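Local coordinates for Lmaj004144AAA protein (Leishmania major, PDB 1Y63) that probably transfers phosphate between nucleoside triphosphates and monophosphates as an adenylate kinase with ATPase activity, and may assist maturation of the small ribosomal subunit, at residues K9-K23 / M80-S93. Numbering follows the deposited sequence.
Sequences KGINILITGTPGTGK and MVSRGNHVVDYHSS. With ADP (adenosine-5'-diphosphate), chain Q.
Strands 12-16 and 85-89 run parallel at 17°, their axes 4.7 Å apart at the closest approach, joined by backbone hydrogen bonds from His86 N to Ile11 O through Tyr90 N to Ile15 O. On one face of the sheet the side-chain amide of Asn12 works at both ends. Its OD1 accepts a hydrogen bond from His86 ND1 (2.8 Å) in the plane of the imidazole, the two planes lying 52° apart, while ND2 gives one hydrogen to Met80 O (3.0 Å) and also binds Trp100 O. Asparagine suits this buried place because it can accept and donate at once; its grip helps fix the rotation of His86, a manganese ligand together with Ser82 and Arg83. Further along this face Leu14 lays CD1 against Val88 CG1 and CD2 against Ser93 CB. The other face carries Ile13, Val87 and Ile15, branched residues well fitted to strands; Ile15 CG1 meets Val87 CG2 at 3.7 Å. Near the start of the pairing, Asn85 OD1 accepts a hydrogen bond from Ile11 N, almost straight (171°). At the other end, Thr16 OG1 donates to Tyr90 O (2.8 Å), and beyond it the P-loop curls round the ADP beta-phosphate. Lys23, its chain folded back at chi3 and chi4, brings NZ to ADP O2B (2.8 Å) and Gly17 O, while its CB packs on Asp89 OD1. Asp89 OD2 is held by Thr24 and His39. Strand 12-16 is the middle strand of the five-stranded parallel sheet of the P-loop kinase fold, between 85-89 and 103-108; strand 37-41 borders 85-89 on its far side, and helix 42-48 packs on Val88 and Tyr90.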
# COMPACT_ATOMS: atom_id res chain seq x y z
N LYS A 9 -15.60 -8.98 6.49
CA LYS A 9 -16.99 -8.84 6.03
C LYS A 9 -17.08 -8.08 4.72
O LYS A 9 -18.11 -8.08 4.09
CB LYS A 9 -17.82 -8.10 7.07
CG LYS A 9 -17.93 -8.81 8.40
CD LYS A 9 -18.81 -8.04 9.36
CE LYS A 9 -18.65 -8.53 10.79
NZ LYS A 9 -17.29 -8.23 11.34
N GLY A 10 -16.01 -7.38 4.33
CA GLY A 10 -15.99 -6.66 3.06
C GLY A 10 -14.84 -7.05 2.17
O GLY A 10 -14.19 -8.08 2.40
N ILE A 11 -14.59 -6.22 1.15
CA ILE A 11 -13.46 -6.41 0.24
C ILE A 11 -12.33 -5.50 0.67
O ILE A 11 -12.51 -4.30 0.84
CB ILE A 11 -13.84 -6.11 -1.22
CG1 ILE A 11 -15.02 -7.01 -1.65
CG2 ILE A 11 -12.64 -6.29 -2.14
CD1 ILE A 11 -14.65 -8.46 -1.77
N ASN A 12 -11.15 -6.09 0.88
CA ASN A 12 -9.97 -5.35 1.35
C ASN A 12 -8.86 -5.43 0.32
O ASN A 12 -8.53 -6.50 -0.15
CB ASN A 12 -9.45 -5.92 2.65
CG ASN A 12 -10.40 -5.72 3.81
OD1 ASN A 12 -11.18 -4.78 3.82
ND2 ASN A 12 -10.33 -6.61 4.79
N ILE A 13 -8.31 -4.27 -0.01
CA ILE A 13 -7.19 -4.13 -0.95
C ILE A 13 -6.00 -3.50 -0.26
O ILE A 13 -6.17 -2.58 0.55
CB ILE A 13 -7.61 -3.21 -2.13
CG1 ILE A 13 -8.86 -3.76 -2.82
CG2 ILE A 13 -6.43 -3.00 -3.11
CD1 ILE A 13 -9.40 -2.78 -3.83
N LEU A 14 -4.80 -4.00 -0.56
CA LEU A 14 -3.57 -3.38 -0.13
C LEU A 14 -2.88 -2.78 -1.33
O LEU A 14 -2.75 -3.43 -2.35
CB LEU A 14 -2.64 -4.40 0.52
CG LEU A 14 -1.23 -3.91 0.93
CD1 LEU A 14 -1.34 -2.80 1.96
CD2 LEU A 14 -0.44 -5.10 1.46
N ILE A 15 -2.51 -1.49 -1.21
CA ILE A 15 -1.67 -0.81 -2.20
C ILE A 15 -0.30 -0.60 -1.56
O ILE A 15 -0.17 0.04 -0.50
CB ILE A 15 -2.23 0.57 -2.65
CG1 ILE A 15 -3.74 0.52 -2.96
CG2 ILE A 15 -1.42 1.10 -3.81
CD1 ILE A 15 -4.14 -0.40 -4.04
N THR A 16 0.72 -1.20 -2.15
CA THR A 16 2.07 -1.12 -1.61
C THR A 16 3.06 -0.75 -2.74
O THR A 16 2.65 -0.58 -3.90
CB THR A 16 2.43 -2.43 -0.88
OG1 THR A 16 3.65 -2.26 -0.15
CG2 THR A 16 2.60 -3.63 -1.87
N GLY A 17 4.32 -0.56 -2.41
CA GLY A 17 5.28 0.03 -3.32
C GLY A 17 6.20 0.98 -2.60
O GLY A 17 5.87 1.51 -1.53
N THR A 18 7.35 1.22 -3.19
CA THR A 18 8.31 2.18 -2.67
C THR A 18 7.68 3.56 -2.42
O THR A 18 6.76 3.99 -3.17
CB THR A 18 9.42 2.37 -3.72
OG1 THR A 18 9.91 1.10 -4.11
CG2 THR A 18 10.54 3.19 -3.19
N PRO A 19 8.13 4.25 -1.35
CA PRO A 19 7.73 5.64 -1.22
C PRO A 19 7.91 6.41 -2.54
O PRO A 19 8.94 6.31 -3.21
CB PRO A 19 8.68 6.15 -0.13
CG PRO A 19 8.90 4.96 0.73
CD PRO A 19 9.01 3.83 -0.24
N GLY A 20 6.87 7.15 -2.90
CA GLY A 20 6.84 7.99 -4.08
C GLY A 20 6.20 7.32 -5.31
O GLY A 20 6.02 8.00 -6.33
N THR A 21 5.87 6.03 -5.24
CA THR A 21 5.27 5.33 -6.38
C THR A 21 3.80 5.65 -6.67
O THR A 21 3.28 5.31 -7.75
CB THR A 21 5.43 3.78 -6.27
OG1 THR A 21 4.92 3.33 -5.00
CG2 THR A 21 6.90 3.42 -6.42
N GLY A 22 3.12 6.26 -5.71
CA GLY A 22 1.74 6.71 -5.90
C GLY A 22 0.68 6.04 -5.08
O GLY A 22 -0.49 6.09 -5.46
N LYS A 23 1.07 5.41 -3.97
CA LYS A 23 0.12 4.60 -3.16
C LYS A 23 -1.04 5.41 -2.62
O LYS A 23 -2.20 5.05 -2.79
CB LYS A 23 0.84 3.91 -2.01
CG LYS A 23 1.98 3.00 -2.39
CD LYS A 23 2.65 2.43 -1.16
CE LYS A 23 3.33 3.46 -0.30
NZ LYS A 23 4.47 4.11 -1.03
N MET A 80 -10.25 -3.91 9.89
CA MET A 80 -10.10 -4.76 8.72
C MET A 80 -11.20 -5.81 8.60
O MET A 80 -11.50 -6.25 7.50
CB MET A 80 -8.72 -5.42 8.72
CG MET A 80 -7.61 -4.40 8.60
SD MET A 80 -7.73 -3.32 7.12
CE MET A 80 -7.63 -4.54 5.82
N VAL A 81 -11.81 -6.19 9.72
CA VAL A 81 -12.87 -7.20 9.71
C VAL A 81 -14.26 -6.57 9.77
O VAL A 81 -15.27 -7.30 9.78
CB VAL A 81 -12.71 -8.24 10.86
CG1 VAL A 81 -11.39 -8.95 10.71
CG2 VAL A 81 -12.83 -7.57 12.22
N SER A 82 -14.31 -5.25 9.83
CA SER A 82 -15.57 -4.51 9.91
C SER A 82 -16.33 -4.46 8.59
O SER A 82 -15.77 -4.73 7.53
CB SER A 82 -15.31 -3.08 10.42
OG SER A 82 -14.69 -2.26 9.46
N ARG A 83 -17.62 -4.12 8.64
CA ARG A 83 -18.42 -4.03 7.42
C ARG A 83 -17.88 -2.91 6.53
O ARG A 83 -17.31 -1.94 7.03
CB ARG A 83 -19.91 -3.80 7.74
CG ARG A 83 -20.21 -2.54 8.54
CD ARG A 83 -21.73 -2.31 8.74
NE ARG A 83 -22.47 -3.49 9.22
CZ ARG A 83 -23.77 -3.50 9.52
NH1 ARG A 83 -24.49 -2.39 9.41
NH2 ARG A 83 -24.35 -4.61 9.94
N GLY A 84 -18.02 -3.07 5.22
CA GLY A 84 -17.57 -2.08 4.24
C GLY A 84 -16.26 -2.56 3.65
O GLY A 84 -15.72 -3.57 4.10
N ASN A 85 -15.77 -1.83 2.66
CA ASN A 85 -14.54 -2.17 1.96
C ASN A 85 -13.44 -1.24 2.39
O ASN A 85 -13.68 -0.11 2.82
CB ASN A 85 -14.78 -2.09 0.45
CG ASN A 85 -16.01 -2.85 0.01
OD1 ASN A 85 -16.26 -3.98 0.46
ND2 ASN A 85 -16.82 -2.23 -0.87
N HIS A 86 -12.21 -1.75 2.38
CA HIS A 86 -11.08 -0.99 2.88
C HIS A 86 -9.94 -1.03 1.89
O HIS A 86 -9.65 -2.09 1.32
CB HIS A 86 -10.62 -1.51 4.26
CG HIS A 86 -11.75 -1.64 5.24
ND1 HIS A 86 -12.45 -2.81 5.42
CD2 HIS A 86 -12.33 -0.72 6.05
CE1 HIS A 86 -13.43 -2.60 6.29
NE2 HIS A 86 -13.37 -1.34 6.70
N VAL A 87 -9.31 0.12 1.69
CA VAL A 87 -8.10 0.20 0.86
C VAL A 87 -6.97 0.67 1.76
O VAL A 87 -6.97 1.79 2.29
CB VAL A 87 -8.28 1.08 -0.42
CG1 VAL A 87 -8.80 2.50 -0.12
CG2 VAL A 87 -6.99 1.11 -1.24
N VAL A 88 -6.04 -0.24 2.00
CA VAL A 88 -4.94 0.01 2.91
C VAL A 88 -3.73 0.43 2.08
O VAL A 88 -3.50 -0.11 0.99
CB VAL A 88 -4.60 -1.25 3.70
CG1 VAL A 88 -3.40 -1.02 4.60
CG2 VAL A 88 -5.79 -1.65 4.55
N ASP A 89 -2.99 1.39 2.61
CA ASP A 89 -1.92 2.08 1.88
C ASP A 89 -0.67 2.02 2.74
O ASP A 89 -0.66 2.62 3.81
CB ASP A 89 -2.47 3.50 1.66
CG ASP A 89 -1.44 4.53 1.43
OD1 ASP A 89 -0.28 4.23 1.16
OD2 ASP A 89 -1.86 5.72 1.43
N TYR A 90 0.35 1.26 2.32
CA TYR A 90 1.61 1.15 3.11
C TYR A 90 2.76 0.68 2.26
O TYR A 90 2.55 -0.14 1.37
CB TYR A 90 1.44 0.20 4.32
CG TYR A 90 2.47 0.37 5.44
CD1 TYR A 90 2.84 1.63 5.90
CD2 TYR A 90 2.99 -0.74 6.11
CE1 TYR A 90 3.74 1.77 6.96
CE2 TYR A 90 3.86 -0.60 7.18
CZ TYR A 90 4.23 0.65 7.59
OH TYR A 90 5.11 0.79 8.65
N HIS A 91 3.97 1.13 2.60
CA HIS A 91 5.17 0.78 1.84
C HIS A 91 5.61 -0.65 2.11
O HIS A 91 6.37 -1.21 1.33
CB HIS A 91 6.30 1.78 2.11
CG HIS A 91 6.79 1.78 3.52
ND1 HIS A 91 6.49 2.77 4.42
CD2 HIS A 91 7.58 0.90 4.18
CE1 HIS A 91 7.07 2.50 5.59
NE2 HIS A 91 7.72 1.36 5.47
N SER A 92 5.15 -1.23 3.21
CA SER A 92 5.47 -2.61 3.57
C SER A 92 4.24 -3.46 3.52
O SER A 92 3.13 -2.95 3.55
CB SER A 92 6.07 -2.66 4.96
OG SER A 92 7.30 -1.94 5.01
N SER A 93 4.43 -4.76 3.45
CA SER A 93 3.29 -5.69 3.30
C SER A 93 3.42 -7.01 4.06
O SER A 93 2.40 -7.61 4.38
CB SER A 93 3.00 -6.00 1.83
OG SER A 93 4.09 -6.67 1.23
PB ADP Q . 3.30 7.42 -2.03
O1B ADP Q . 4.56 7.87 -1.32
O2B ADP Q . 3.52 6.08 -2.70
O3B ADP Q . 2.04 7.48 -1.17
PA ADP Q . 2.01 9.61 -3.44
O1A ADP Q . 0.62 9.09 -3.72
O2A ADP Q . 2.16 10.53 -2.24
O3A ADP Q . 3.06 8.42 -3.31
O5' ADP Q . 2.58 10.35 -4.75
C5' ADP Q . 3.44 11.46 -4.58
C4' ADP Q . 3.13 12.39 -5.73
O4' ADP Q . 3.36 11.72 -6.97
C3' ADP Q . 1.68 12.84 -5.79
O3' ADP Q . 1.39 13.93 -4.92
C2' ADP Q . 1.55 13.21 -7.25
O2' ADP Q . 2.19 14.45 -7.51
C1' ADP Q . 2.40 12.17 -7.92
N9 ADP Q . 1.72 10.97 -8.44
C8 ADP Q . 1.31 9.83 -7.78
N7 ADP Q . 0.80 8.93 -8.64
C5 ADP Q . 0.90 9.49 -9.90
C6 ADP Q . 0.54 9.05 -11.23
N6 ADP Q . 0.00 7.83 -11.43
N1 ADP Q . 0.81 9.90 -12.24
C2 ADP Q . 1.38 11.12 -12.01
N3 ADP Q . 1.74 11.62 -10.82
C4 ADP Q . 1.51 10.82 -9.74
O HOH W 1 -19.31 -5.45 3.94
O HOH W 2 -14.10 -6.42 6.46
O HOH W 3 5.62 -4.63 0.10